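Local structure of levansucrase (Bacillus subtilis, 1OYG) at residues P63-D68 against A389-K394; G352-S357 against K363-T368; E13-S18 against K254-K259. The protein belongs to the levansucrase/invertase family and folds as a single-chain five-bladed beta-propeller carrying a bound calcium ion. All blocks are in the same frame, centred on the assembly; numbering follows the deposited sequence.

Contact 1: P63-D68 against A389-K394; sequences PLQNAD and AVPQAK
Val390 meets Pro63 through one methyl: CG2 lies 4.4 Å from Pro63 CG, a loose apolar touch between a valine branch and the outer corner of a proline ring. With CG1 anti to the backbone N (chi1 -178°), CG2 is left as the branch beside that N, the one that reaches the proline. Val390 also packs on Val71 and Thr401, and its backbone pairs with Val399 on the adjacent strand. Next comes Pro391, whose CD faces the amide end of Gln65. The two side chains cross at about a right angle, and Gln65 NE2 stands 4.0 Å from Pro391 CD, a van der Waals contact only; the polar partner of that NE2 is Gly69 O. In the five-bladed propeller this is packing between sheets, since strand 57-65 lies inside the large mixed sheet and strand 384-390 borders a separate antiparallel one. Farther round the same ring, Pro391 CG comes within 4.2 Å of the backbone O of Asp68, while Asp68 OD1 is hydrogen-bonded to Thr70 OG1. Gln392 then folds back on its own chain. Its NE2 donates to Val390 O at 3.0 Å and 174°, approaching above the carbonyl plane yet in the plane of its own amide. NE2 also bonds Leu443 O, and OE1 accepts from Val445 N, which fixes the amide's rotation against the C-terminal tail.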
ATOM      1  N   PRO A  63      -7.174  -9.124   0.227  1.00  3.24           N
ATOM      2  CA  PRO A  63      -7.729 -10.412   0.641  1.00  3.04           C
ATOM      3  C   PRO A  63      -7.441 -10.724   2.103  1.00  2.93           C
ATOM      4  O   PRO A  63      -6.455 -10.243   2.661  1.00  3.16           O
ATOM      5  CB  PRO A  63      -6.983 -11.406  -0.253  1.00  3.20           C
ATOM      6  CG  PRO A  63      -5.659 -10.770  -0.468  1.00  3.05           C
ATOM      7  CD  PRO A  63      -5.914  -9.291  -0.521  1.00  3.42           C
ATOM      8  N   LEU A  64      -8.297 -11.532   2.710  1.00  2.68           N
ATOM      9  CA  LEU A  64      -7.962 -12.165   3.968  1.00  2.49           C
ATOM     10  C   LEU A  64      -6.834 -13.139   3.660  1.00  2.35           C
ATOM     11  O   LEU A  64      -6.950 -13.973   2.757  1.00  2.23           O
ATOM     12  CB  LEU A  64      -9.172 -12.893   4.550  1.00  2.60           C
ATOM     13  CG  LEU A  64      -8.959 -13.670   5.847  1.00  2.61           C
ATOM     14  CD1 LEU A  64      -8.708 -12.729   7.014  1.00  3.79           C
ATOM     15  CD2 LEU A  64     -10.167 -14.537   6.113  1.00  2.81           C
ATOM     16  N   GLN A  65      -5.741 -13.006   4.403  1.00  2.43           N
ATOM     17  CA  GLN A  65      -4.507 -13.748   4.165  1.00  2.37           C
ATOM     18  C   GLN A  65      -4.138 -14.618   5.358  1.00  2.25           C
ATOM     19  O   GLN A  65      -4.453 -14.296   6.493  1.00  2.72           O
ATOM     20  CB  GLN A  65      -3.363 -12.765   3.903  1.00  2.59           C
ATOM     21  CG  GLN A  65      -3.486 -12.020   2.581  1.00  2.62           C
ATOM     22  CD  GLN A  65      -2.384 -10.996   2.372  1.00  3.75           C
ATOM     23  OE1 GLN A  65      -2.304 -10.006   3.098  1.00  3.74           O
ATOM     24  NE2 GLN A  65      -1.540 -11.226   1.377  1.00  4.31           N
ATOM     25  N   ASN A  66      -3.473 -15.730   5.085  1.00  2.62           N
ATOM     26  CA  ASN A  66      -2.739 -16.455   6.110  1.00  2.37           C
ATOM     27  C   ASN A  66      -1.509 -15.644   6.515  1.00  2.60           C
ATOM     28  O   ASN A  66      -1.168 -14.662   5.861  1.00  2.48           O
ATOM     29  CB  ASN A  66      -2.341 -17.830   5.579  1.00  2.39           C
ATOM     30  CG  ASN A  66      -3.533 -18.617   5.077  1.00  2.45           C
ATOM     31  OD1 ASN A  66      -4.537 -18.759   5.784  1.00  3.00           O
ATOM     32  ND2 ASN A  66      -3.444 -19.116   3.847  1.00  2.59           N
ATOM     33  N   ALA A  67      -0.834 -16.050   7.584  1.00  3.00           N
ATOM     34  CA  ALA A  67       0.265 -15.251   8.130  1.00  3.27           C
ATOM     35  C   ALA A  67       1.402 -15.010   7.128  1.00  3.53           C
ATOM     36  O   ALA A  67       2.077 -13.988   7.206  1.00  3.78           O
ATOM     37  CB  ALA A  67       0.801 -15.897   9.399  1.00  3.43           C
ATOM     38  N   ASP A  68       1.592 -15.935   6.189  1.00  3.68           N
ATOM     39  CA  ASP A  68       2.641 -15.810   5.169  1.00  4.08           C
ATOM     40  C   ASP A  68       2.226 -15.033   3.920  1.00  3.85           C
ATOM     41  O   ASP A  68       3.030 -14.848   3.006  1.00  4.32           O
ATOM     42  CB  ASP A  68       3.215 -17.189   4.789  1.00  4.46           C
ATOM     43  CG  ASP A  68       2.207 -18.109   4.097  1.00  5.50           C
ATOM     44  OD1 ASP A  68       1.043 -17.717   3.856  1.00  6.08           O
ATOM     45  OD2 ASP A  68       2.513 -19.277   3.764  1.00  7.43           O
ATOM     46  N   ALA A 389       0.651  -7.332  -4.859  1.00  3.27           N
ATOM     47  CA  ALA A 389       1.101  -8.676  -5.194  1.00  3.18           C
ATOM     48  C   ALA A 389       0.623  -9.665  -4.136  1.00  3.27           C
ATOM     49  O   ALA A 389       0.985  -9.554  -2.965  1.00  3.53           O
ATOM     50  CB  ALA A 389       2.613  -8.705  -5.300  1.00  3.15           C
ATOM     51  N   VAL A 390      -0.198 -10.622  -4.562  1.00  3.24           N
ATOM     52  CA  VAL A 390      -0.747 -11.654  -3.690  1.00  3.22           C
ATOM     53  C   VAL A 390       0.103 -12.913  -3.829  1.00  3.19           C
ATOM     54  O   VAL A 390       0.106 -13.547  -4.885  1.00  2.78           O
ATOM     55  CB  VAL A 390      -2.215 -11.980  -4.050  1.00  3.40           C
ATOM     56  CG1 VAL A 390      -2.788 -13.020  -3.090  1.00  3.77           C
ATOM     57  CG2 VAL A 390      -3.072 -10.713  -4.039  1.00  4.01           C
ATOM     58  N   PRO A 391       0.834 -13.281  -2.779  1.00  3.36           N
ATOM     59  CA  PRO A 391       1.645 -14.495  -2.824  1.00  3.75           C
ATOM     60  C   PRO A 391       0.783 -15.731  -3.023  1.00  3.57           C
ATOM     61  O   PRO A 391      -0.373 -15.754  -2.600  1.00  3.38           O
ATOM     62  CB  PRO A 391       2.300 -14.553  -1.438  1.00  4.15           C
ATOM     63  CG  PRO A 391       2.027 -13.311  -0.785  1.00  3.87           C
ATOM     64  CD  PRO A 391       0.944 -12.597  -1.482  1.00  3.55           C
ATOM     65  N   GLN A 392       1.358 -16.742  -3.661  1.00  3.79           N
ATOM     66  CA  GLN A 392       0.683 -18.006  -3.909  1.00  3.76           C
ATOM     67  C   GLN A 392       1.390 -19.120  -3.148  1.00  4.14           C
ATOM     68  O   GLN A 392       2.564 -19.002  -2.811  1.00  4.83           O
ATOM     69  CB  GLN A 392       0.677 -18.293  -5.410  1.00  3.64           C
ATOM     70  CG  GLN A 392       0.130 -17.144  -6.252  1.00  3.28           C
ATOM     71  CD  GLN A 392      -1.356 -16.938  -6.055  1.00  4.05           C
ATOM     72  OE1 GLN A 392      -2.139 -17.836  -6.334  1.00  4.12           O
ATOM     73  NE2 GLN A 392      -1.747 -15.760  -5.587  1.00  3.21           N
ATOM     74  N   ALA A 393       0.681 -20.214  -2.904  1.00  4.53           N
ATOM     75  CA  ALA A 393       1.201 -21.290  -2.058  1.00  4.98           C
ATOM     76  C   ALA A 393       2.461 -21.927  -2.636  1.00  5.09           C
ATOM     77  O   ALA A 393       3.365 -22.318  -1.894  1.00  5.81           O
ATOM     78  CB  ALA A 393       0.137 -22.342  -1.833  1.00  5.30           C
ATOM     79  N   LYS A 394       2.508 -22.041  -3.958  1.00  4.68           N
ATOM     80  CA  LYS A 394       3.688 -22.551  -4.645  1.00  4.77           C
ATOM     81  C   LYS A 394       3.856 -21.925  -6.019  1.00  4.13           C
ATOM     82  O   LYS A 394       2.932 -21.317  -6.556  1.00  4.08           O
ATOM     83  CB  LYS A 394       3.617 -24.073  -4.774  1.00  5.32           C
ATOM     84  CG  LYS A 394       2.588 -24.586  -5.754  1.00  7.00           C
ATOM     85  CD  LYS A 394       2.431 -26.100  -5.647  1.00  9.02           C
ATOM     86  CE  LYS A 394       1.829 -26.715  -6.902  1.00 10.21           C
ATOM     87  NZ  LYS A 394       0.791 -25.870  -7.558  1.00 11.77           N
TER

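Contact 2: G352-S357 against K363-T368; sequences GYVSNS and KPLNKT
Tyr353 and Val354 pair with Lys363 and Pro364 in a beta hairpin, the last two strands of a four-stranded antiparallel propeller blade. Three backbone hydrogen bonds join 352-357 to 363-368. Val354 and Lys363 form the hydrogen-bonded pair: Val354 N donates to Lys363 O at 2.8 Å, in the carbonyl plane, and Lys363 N returns a bond to Val354 O at 2.9 Å. Past the non-hydrogen-bonded pair Tyr353-Pro364, Leu365 N reaches Gly352 O at 3.0 Å and 169°. Lys363 O also receives a CA-H...O contact from Tyr353.

The apolar contacts fall in two groups. The Tyr353 ring meets the proline at a slant, CD1 3.5 Å from Pro364 CA. Leu365, with CG beside its backbone N (chi1 -73°), turns back over the partner strand: CD1 settles against the Gly352-Tyr353 peptide, and CD2 packs 3.8 Å from Val354 CB, the two side chains crossing at about a right angle. Tyr328 on strand 326-334 touches both Val354 and Leu365.

Water makes the remaining link. One molecule, in plane at the edge of the Tyr353 ring, sits 2.7 Å from Tyr353 OH and donates to Thr368 O at 2.8 Å.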
ATOM      1  N   GLY A 352       9.715  -2.237  -6.054  1.00  2.91           N
ATOM      2  CA  GLY A 352       9.975  -3.479  -5.356  1.00  2.80           C
ATOM      3  C   GLY A 352      11.433  -3.692  -5.028  1.00  2.97           C
ATOM      4  O   GLY A 352      12.323  -3.240  -5.751  1.00  2.50           O
ATOM      5  N   TYR A 353      11.649  -4.395  -3.920  1.00  2.76           N
ATOM      6  CA  TYR A 353      12.956  -4.576  -3.307  1.00  2.83           C
ATOM      7  C   TYR A 353      13.027  -5.991  -2.754  1.00  2.87           C
ATOM      8  O   TYR A 353      12.003  -6.625  -2.517  1.00  2.86           O
ATOM      9  CB  TYR A 353      13.184  -3.505  -2.217  1.00  2.93           C
ATOM     10  CG  TYR A 353      12.981  -2.143  -2.819  1.00  3.12           C
ATOM     11  CD1 TYR A 353      14.043  -1.459  -3.394  1.00  3.14           C
ATOM     12  CD2 TYR A 353      11.705  -1.599  -2.939  1.00  3.85           C
ATOM     13  CE1 TYR A 353      13.848  -0.240  -4.025  1.00  3.69           C
ATOM     14  CE2 TYR A 353      11.498  -0.388  -3.570  1.00  4.29           C
ATOM     15  CZ  TYR A 353      12.571   0.286  -4.113  1.00  4.22           C
ATOM     16  OH  TYR A 353      12.371   1.480  -4.753  1.00  4.86           O
ATOM     17  N   VAL A 354      14.243  -6.483  -2.569  1.00  2.80           N
ATOM     18  CA  VAL A 354      14.463  -7.865  -2.175  1.00  2.75           C
ATOM     19  C   VAL A 354      15.539  -7.949  -1.098  1.00  2.86           C
ATOM     20  O   VAL A 354      16.504  -7.181  -1.103  1.00  2.56           O
ATOM     21  CB  VAL A 354      14.808  -8.755  -3.406  1.00  2.83           C
ATOM     22  CG1 VAL A 354      16.083  -8.290  -4.096  1.00  3.19           C
ATOM     23  CG2 VAL A 354      14.892 -10.226  -3.019  1.00  3.42           C
ATOM     24  N   SER A 355      15.343  -8.882  -0.172  1.00  2.89           N
ATOM     25  CA  SER A 355      16.280  -9.131   0.916  1.00  3.20           C
ATOM     26  C   SER A 355      16.305 -10.615   1.244  1.00  3.40           C
ATOM     27  O   SER A 355      15.379 -11.351   0.921  1.00  3.22           O
ATOM     28  CB  SER A 355      15.860  -8.344   2.156  1.00  3.31           C
ATOM     29  OG  SER A 355      16.790  -8.516   3.211  1.00  4.22           O
ATOM     30  N   ASN A 356      17.374 -11.052   1.889  1.00  3.61           N
ATOM     31  CA  ASN A 356      17.445 -12.405   2.422  1.00  4.39           C
ATOM     32  C   ASN A 356      16.735 -12.535   3.772  1.00  4.45           C
ATOM     33  O   ASN A 356      16.528 -13.644   4.253  1.00  4.82           O
ATOM     34  CB  ASN A 356      18.905 -12.843   2.547  1.00  4.35           C
ATOM     35  CG  ASN A 356      19.600 -12.957   1.202  1.00  6.28           C
ATOM     36  OD1 ASN A 356      18.955 -13.153   0.172  1.00  7.95           O
ATOM     37  ND2 ASN A 356      20.926 -12.849   1.210  1.00  8.27           N
ATOM     38  N   SER A 357      16.356 -11.397   4.360  1.00  4.71           N
ATOM     39  CA  SER A 357      15.697 -11.341   5.668  1.00  5.43           C
ATOM     40  C   SER A 357      14.525 -10.367   5.665  1.00  5.08           C
ATOM     41  O   SER A 357      14.545  -9.368   4.955  1.00  5.01           O
ATOM     42  CB  SER A 357      16.708 -10.894   6.725  1.00  5.96           C
ATOM     43  OG  SER A 357      17.732 -11.849   6.869  1.00  9.13           O
ATOM     44  N   LYS A 363      17.467  -4.428  -1.361  1.00  4.47           N
ATOM     45  CA  LYS A 363      18.096  -3.881  -2.563  1.00  4.82           C
ATOM     46  C   LYS A 363      17.079  -3.904  -3.712  1.00  4.40           C
ATOM     47  O   LYS A 363      16.151  -4.702  -3.688  1.00  4.22           O
ATOM     48  CB  LYS A 363      19.365  -4.667  -2.902  1.00  5.37           C
ATOM     49  CG  LYS A 363      20.393  -4.644  -1.766  1.00  6.93           C
ATOM     50  CD  LYS A 363      21.701  -5.326  -2.137  1.00  8.60           C
ATOM     51  CE  LYS A 363      22.768  -5.089  -1.067  1.00  9.76           C
ATOM     52  NZ  LYS A 363      24.112  -5.603  -1.461  1.00 11.21           N
ATOM     53  N   PRO A 364      17.217  -3.021  -4.696  1.00  4.30           N
ATOM     54  CA  PRO A 364      16.177  -2.878  -5.726  1.00  4.28           C
ATOM     55  C   PRO A 364      16.019  -4.092  -6.641  1.00  4.12           C
ATOM     56  O   PRO A 364      17.006  -4.698  -7.060  1.00  4.79           O
ATOM     57  CB  PRO A 364      16.633  -1.651  -6.528  1.00  4.41           C
ATOM     58  CG  PRO A 364      17.662  -0.987  -5.675  1.00  5.07           C
ATOM     59  CD  PRO A 364      18.333  -2.083  -4.915  1.00  4.17           C
ATOM     60  N   LEU A 365      14.765  -4.439  -6.927  1.00  3.37           N
ATOM     61  CA  LEU A 365      14.457  -5.433  -7.948  1.00  3.26           C
ATOM     62  C   LEU A 365      14.720  -4.833  -9.322  1.00  3.00           C
ATOM     63  O   LEU A 365      14.538  -3.639  -9.527  1.00  3.14           O
ATOM     64  CB  LEU A 365      12.996  -5.873  -7.861  1.00  3.20           C
ATOM     65  CG  LEU A 365      12.637  -6.769  -6.678  1.00  3.02           C
ATOM     66  CD1 LEU A 365      11.131  -6.950  -6.563  1.00  3.01           C
ATOM     67  CD2 LEU A 365      13.313  -8.118  -6.809  1.00  3.71           C
ATOM     68  N   ASN A 366      15.148  -5.667 -10.262  1.00  3.11           N
ATOM     69  CA  ASN A 366      15.423  -5.228 -11.626  1.00  3.08           C
ATOM     70  C   ASN A 366      16.387  -4.042 -11.678  1.00  3.61           C
ATOM     71  O   ASN A 366      16.257  -3.161 -12.533  1.00  4.05           O
ATOM     72  CB  ASN A 366      14.110  -4.897 -12.335  1.00  2.89           C
ATOM     73  CG  ASN A 366      13.125  -6.039 -12.259  1.00  2.80           C
ATOM     74  OD1 ASN A 366      13.461  -7.162 -12.619  1.00  3.39           O
ATOM     75  ND2 ASN A 366      11.914  -5.767 -11.782  1.00  3.05           N
ATOM     76  N   LYS A 367      17.339  -4.043 -10.744  1.00  4.03           N
ATOM     77  CA  LYS A 367      18.397  -3.031 -10.613  1.00  4.38           C
ATOM     78  C   LYS A 367      17.951  -1.647 -10.113  1.00  4.23           C
ATOM     79  O   LYS A 367      18.719  -0.977  -9.436  1.00  5.04           O
ATOM     80  CB  LYS A 367      19.204  -2.895 -11.910  1.00  4.70           C
ATOM     81  CG  LYS A 367      19.878  -4.185 -12.357  1.00  6.13           C
ATOM     82  CD  LYS A 367      20.661  -3.973 -13.646  1.00  7.86           C
ATOM     83  CE  LYS A 367      21.267  -5.268 -14.176  1.00  8.66           C
ATOM     84  NZ  LYS A 367      22.283  -5.016 -15.233  1.00 11.10           N
ATOM     85  N   THR A 368      16.722  -1.235 -10.418  1.00  3.85           N
ATOM     86  CA  THR A 368      16.271   0.141 -10.189  1.00  3.53           C
ATOM     87  C   THR A 368      15.162   0.273  -9.157  1.00  3.28           C
ATOM     88  O   THR A 368      14.931   1.359  -8.635  1.00  3.16           O
ATOM     89  CB  THR A 368      15.709   0.722 -11.485  1.00  3.52           C
ATOM     90  OG1 THR A 368      14.608  -0.086 -11.922  1.00  3.74           O
ATOM     91  CG2 THR A 368      16.714   0.645 -12.617  1.00  3.24           C
TER
HETATM   92  O   HOH W   1      14.609   2.271  -6.052  1.00  9.60           O

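Contact 3: E13-S18 against K254-K259; sequences ETYGIS and KAYYGK
Tyr256 reaches Tyr15 with its hydroxyl rather than its ring: Tyr256 OH lies 3.5 Å from Tyr15 CE2, the two side chains crossing at about a right angle with no ring stacking. The rest of the contact is equally spare. Ala255 points its methyl at the opposing backbone, CB 3.4 Å from Glu13 O, and the same CB lies 4.1 Å from Thr14 CG2. That Glu13 O is bonded to the side chain of Asn253, so the methyl packs against a carbonyl already engaged.

Within 13-18, residues Thr14 to Ile17 form a type I' beta turn, with Tyr15 and Gly16 both at positive phi and Ile17 N bonded to Thr14 O. Glu13 curls over it. Its CG sits 3.3 Å above the centre of the Tyr15 ring, and the carboxylate bends round until OE2 accepts from Tyr15 N at 2.9 Å through its anti lone pair. Thr14 OG1, set between its own backbone N and carbonyl carbon (chi1 63°), accepts from Gly16 N in an ST turn. Across the contact, 254-256 is a short 3-10 turn whose Lys254 O takes both Tyr257 N and Gly258 N.

The Tyr256 ring also meets that of His19, their planes at about 60°. The Tyr257 ring packs edge-to-face on Phe264 of helix 261-273, and the Tyr257 backbone bonds to His23 of helix 22-26; Ile17 leans on strand 298-307, and Ser18 begins strand 18-19 beside it.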
ATOM      1  N   GLU A  13      24.666   9.788   5.519  1.00  4.41           N
ATOM      2  CA  GLU A  13      24.087   9.063   6.641  1.00  4.15           C
ATOM      3  C   GLU A  13      22.931   8.204   6.142  1.00  4.00           C
ATOM      4  O   GLU A  13      21.928   8.726   5.648  1.00  3.82           O
ATOM      5  CB  GLU A  13      23.601  10.048   7.708  1.00  4.10           C
ATOM      6  CG  GLU A  13      23.016   9.394   8.951  1.00  4.20           C
ATOM      7  CD  GLU A  13      23.958   8.383   9.579  1.00  4.26           C
ATOM      8  OE1 GLU A  13      24.992   8.805  10.143  1.00  6.07           O
ATOM      9  OE2 GLU A  13      23.677   7.171   9.502  1.00  4.29           O
ATOM     10  N   THR A  14      23.075   6.889   6.270  1.00  3.98           N
ATOM     11  CA  THR A  14      22.040   5.950   5.842  1.00  4.13           C
ATOM     12  C   THR A  14      21.026   5.660   6.938  1.00  3.97           C
ATOM     13  O   THR A  14      19.986   5.079   6.662  1.00  3.82           O
ATOM     14  CB  THR A  14      22.656   4.609   5.406  1.00  4.23           C
ATOM     15  OG1 THR A  14      23.309   3.984   6.525  1.00  5.39           O
ATOM     16  CG2 THR A  14      23.753   4.806   4.371  1.00  4.81           C
ATOM     17  N   TYR A  15      21.348   6.033   8.176  1.00  3.75           N
ATOM     18  CA  TYR A  15      20.531   5.708   9.356  1.00  3.72           C
ATOM     19  C   TYR A  15      20.303   4.200   9.528  1.00  3.85           C
ATOM     20  O   TYR A  15      19.374   3.777  10.213  1.00  4.32           O
ATOM     21  CB  TYR A  15      19.199   6.474   9.331  1.00  3.53           C
ATOM     22  CG  TYR A  15      19.398   7.965   9.219  1.00  3.03           C
ATOM     23  CD1 TYR A  15      19.694   8.728  10.342  1.00  3.32           C
ATOM     24  CD2 TYR A  15      19.331   8.606   7.987  1.00  3.17           C
ATOM     25  CE1 TYR A  15      19.895  10.094  10.246  1.00  3.63           C
ATOM     26  CE2 TYR A  15      19.535   9.973   7.878  1.00  3.27           C
ATOM     27  CZ  TYR A  15      19.823  10.712   9.008  1.00  3.70           C
ATOM     28  OH  TYR A  15      20.029  12.067   8.906  1.00  4.32           O
ATOM     29  N   GLY A  16      21.166   3.393   8.914  1.00  3.89           N
ATOM     30  CA  GLY A  16      21.058   1.946   8.985  1.00  4.05           C
ATOM     31  C   GLY A  16      19.871   1.341   8.253  1.00  4.11           C
ATOM     32  O   GLY A  16      19.532   0.183   8.484  1.00  4.99           O
ATOM     33  N   ILE A  17      19.244   2.113   7.370  1.00  4.05           N
ATOM     34  CA  ILE A  17      18.096   1.641   6.604  1.00  4.05           C
ATOM     35  C   ILE A  17      18.383   1.736   5.107  1.00  3.99           C
ATOM     36  O   ILE A  17      19.371   2.341   4.691  1.00  3.92           O
ATOM     37  CB  ILE A  17      16.815   2.431   6.989  1.00  4.00           C
ATOM     38  CG1 ILE A  17      16.911   3.902   6.578  1.00  4.45           C
ATOM     39  CG2 ILE A  17      16.575   2.324   8.493  1.00  4.47           C
ATOM     40  CD1 ILE A  17      15.598   4.644   6.672  1.00  5.01           C
ATOM     41  N   SER A  18      17.524   1.116   4.306  1.00  4.05           N
ATOM     42  CA  SER A  18      17.649   1.173   2.854  1.00  4.24           C
ATOM     43  C   SER A  18      17.008   2.444   2.318  1.00  4.12           C
ATOM     44  O   SER A  18      16.219   3.091   3.006  1.00  4.12           O
ATOM     45  CB  SER A  18      16.998  -0.047   2.214  1.00  4.36           C
ATOM     46  OG  SER A  18      17.599  -1.231   2.707  1.00  5.93           O
ATOM     47  N   LYS A 254      24.164  12.396   0.851  1.00  2.93           N
ATOM     48  CA  LYS A 254      24.532  11.588  -0.308  1.00  3.03           C
ATOM     49  C   LYS A 254      23.832  10.230  -0.357  1.00  2.90           C
ATOM     50  O   LYS A 254      23.689   9.657  -1.428  1.00  2.96           O
ATOM     51  CB  LYS A 254      26.048  11.368  -0.341  1.00  3.26           C
ATOM     52  CG  LYS A 254      26.855  12.634  -0.565  1.00  3.78           C
ATOM     53  CD  LYS A 254      28.338  12.343  -0.733  1.00  5.15           C
ATOM     54  CE  LYS A 254      29.152  13.626  -0.704  1.00  5.91           C
ATOM     55  NZ  LYS A 254      30.609  13.380  -0.900  1.00  6.49           N
ATOM     56  N   ALA A 255      23.403   9.718   0.794  1.00  2.82           N
ATOM     57  CA  ALA A 255      22.703   8.431   0.861  1.00  2.82           C
ATOM     58  C   ALA A 255      21.417   8.413   0.031  1.00  2.69           C
ATOM     59  O   ALA A 255      20.968   7.356  -0.401  1.00  3.32           O
ATOM     60  CB  ALA A 255      22.389   8.065   2.308  1.00  2.92           C
ATOM     61  N   TYR A 256      20.825   9.584  -0.181  1.00  2.71           N
ATOM     62  CA  TYR A 256      19.582   9.693  -0.938  1.00  2.36           C
ATOM     63  C   TYR A 256      19.811   9.769  -2.441  1.00  2.45           C
ATOM     64  O   TYR A 256      18.863   9.692  -3.208  1.00  2.35           O
ATOM     65  CB  TYR A 256      18.802  10.923  -0.474  1.00  2.07           C
ATOM     66  CG  TYR A 256      18.516  10.958   1.016  1.00  2.00           C
ATOM     67  CD1 TYR A 256      18.349   9.785   1.754  1.00  2.00           C
ATOM     68  CD2 TYR A 256      18.406  12.170   1.685  1.00  2.00           C
ATOM     69  CE1 TYR A 256      18.081   9.825   3.113  1.00  2.00           C
ATOM     70  CE2 TYR A 256      18.142  12.217   3.049  1.00  2.00           C
ATOM     71  CZ  TYR A 256      17.980  11.040   3.753  1.00  2.00           C
ATOM     72  OH  TYR A 256      17.707  11.064   5.099  1.00  2.26           O
ATOM     73  N   TYR A 257      21.066   9.918  -2.849  1.00  2.51           N
ATOM     74  CA  TYR A 257      21.435  10.063  -4.254  1.00  2.75           C
ATOM     75  C   TYR A 257      22.005   8.770  -4.834  1.00  3.22           C
ATOM     76  O   TYR A 257      21.616   8.349  -5.920  1.00  3.36           O
ATOM     77  CB  TYR A 257      22.451  11.197  -4.397  1.00  2.58           C
ATOM     78  CG  TYR A 257      21.866  12.567  -4.129  1.00  2.23           C
ATOM     79  CD1 TYR A 257      21.577  13.433  -5.175  1.00  2.53           C
ATOM     80  CD2 TYR A 257      21.599  12.996  -2.829  1.00  2.03           C
ATOM     81  CE1 TYR A 257      21.038  14.694  -4.939  1.00  2.78           C
ATOM     82  CE2 TYR A 257      21.065  14.256  -2.582  1.00  2.73           C
ATOM     83  CZ  TYR A 257      20.789  15.100  -3.647  1.00  2.50           C
ATOM     84  OH  TYR A 257      20.260  16.354  -3.424  1.00  3.44           O
ATOM     85  N   GLY A 258      22.929   8.149  -4.111  1.00  3.73           N
ATOM     86  CA  GLY A 258      23.602   6.950  -4.582  1.00  4.30           C
ATOM     87  C   GLY A 258      24.597   7.229  -5.693  1.00  4.67           C
ATOM     88  O   GLY A 258      24.927   8.383  -5.970  1.00  4.96           O
ATOM     89  N   LYS A 259      25.074   6.151  -6.315  1.00  5.23           N
ATOM     90  CA  LYS A 259      26.038   6.171  -7.428  1.00  5.43           C
ATOM     91  C   LYS A 259      27.458   6.604  -7.051  1.00  5.28           C
ATOM     92  O   LYS A 259      28.370   5.782  -7.044  1.00  5.86           O
ATOM     93  CB  LYS A 259      25.522   7.009  -8.608  1.00  5.74           C
ATOM     94  CG  LYS A 259      26.377   6.934  -9.891  1.00  6.73           C
ATOM     95  CD  LYS A 259      26.635   5.500 -10.363  1.00  7.87           C
ATOM     96  CE  LYS A 259      27.342   5.472 -11.707  1.00  8.99           C
ATOM     97  NZ  LYS A 259      27.395   4.099 -12.281  1.00 10.22           N
TER

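The three contacts do not touch. Contacts 2 and 3 are the nearest pair, with centres 15 Å apart and nearest atoms about 5 Å apart; Ser18 OG bridges toward the hairpin by bonding Tyr362 N, just ahead of Lys363. Contact 1 is 20 Å from contact 2 between centres; strand 384-390 is the next strand after 363-374, and the hairpin lies within the stretch of chain that contact 1 closes. Contacts 1 and 3 are 31 Å apart between centres, and their segments alternate along the chain. The calcium ion is about 11 Å from the side chain of Tyr256 in contact 3.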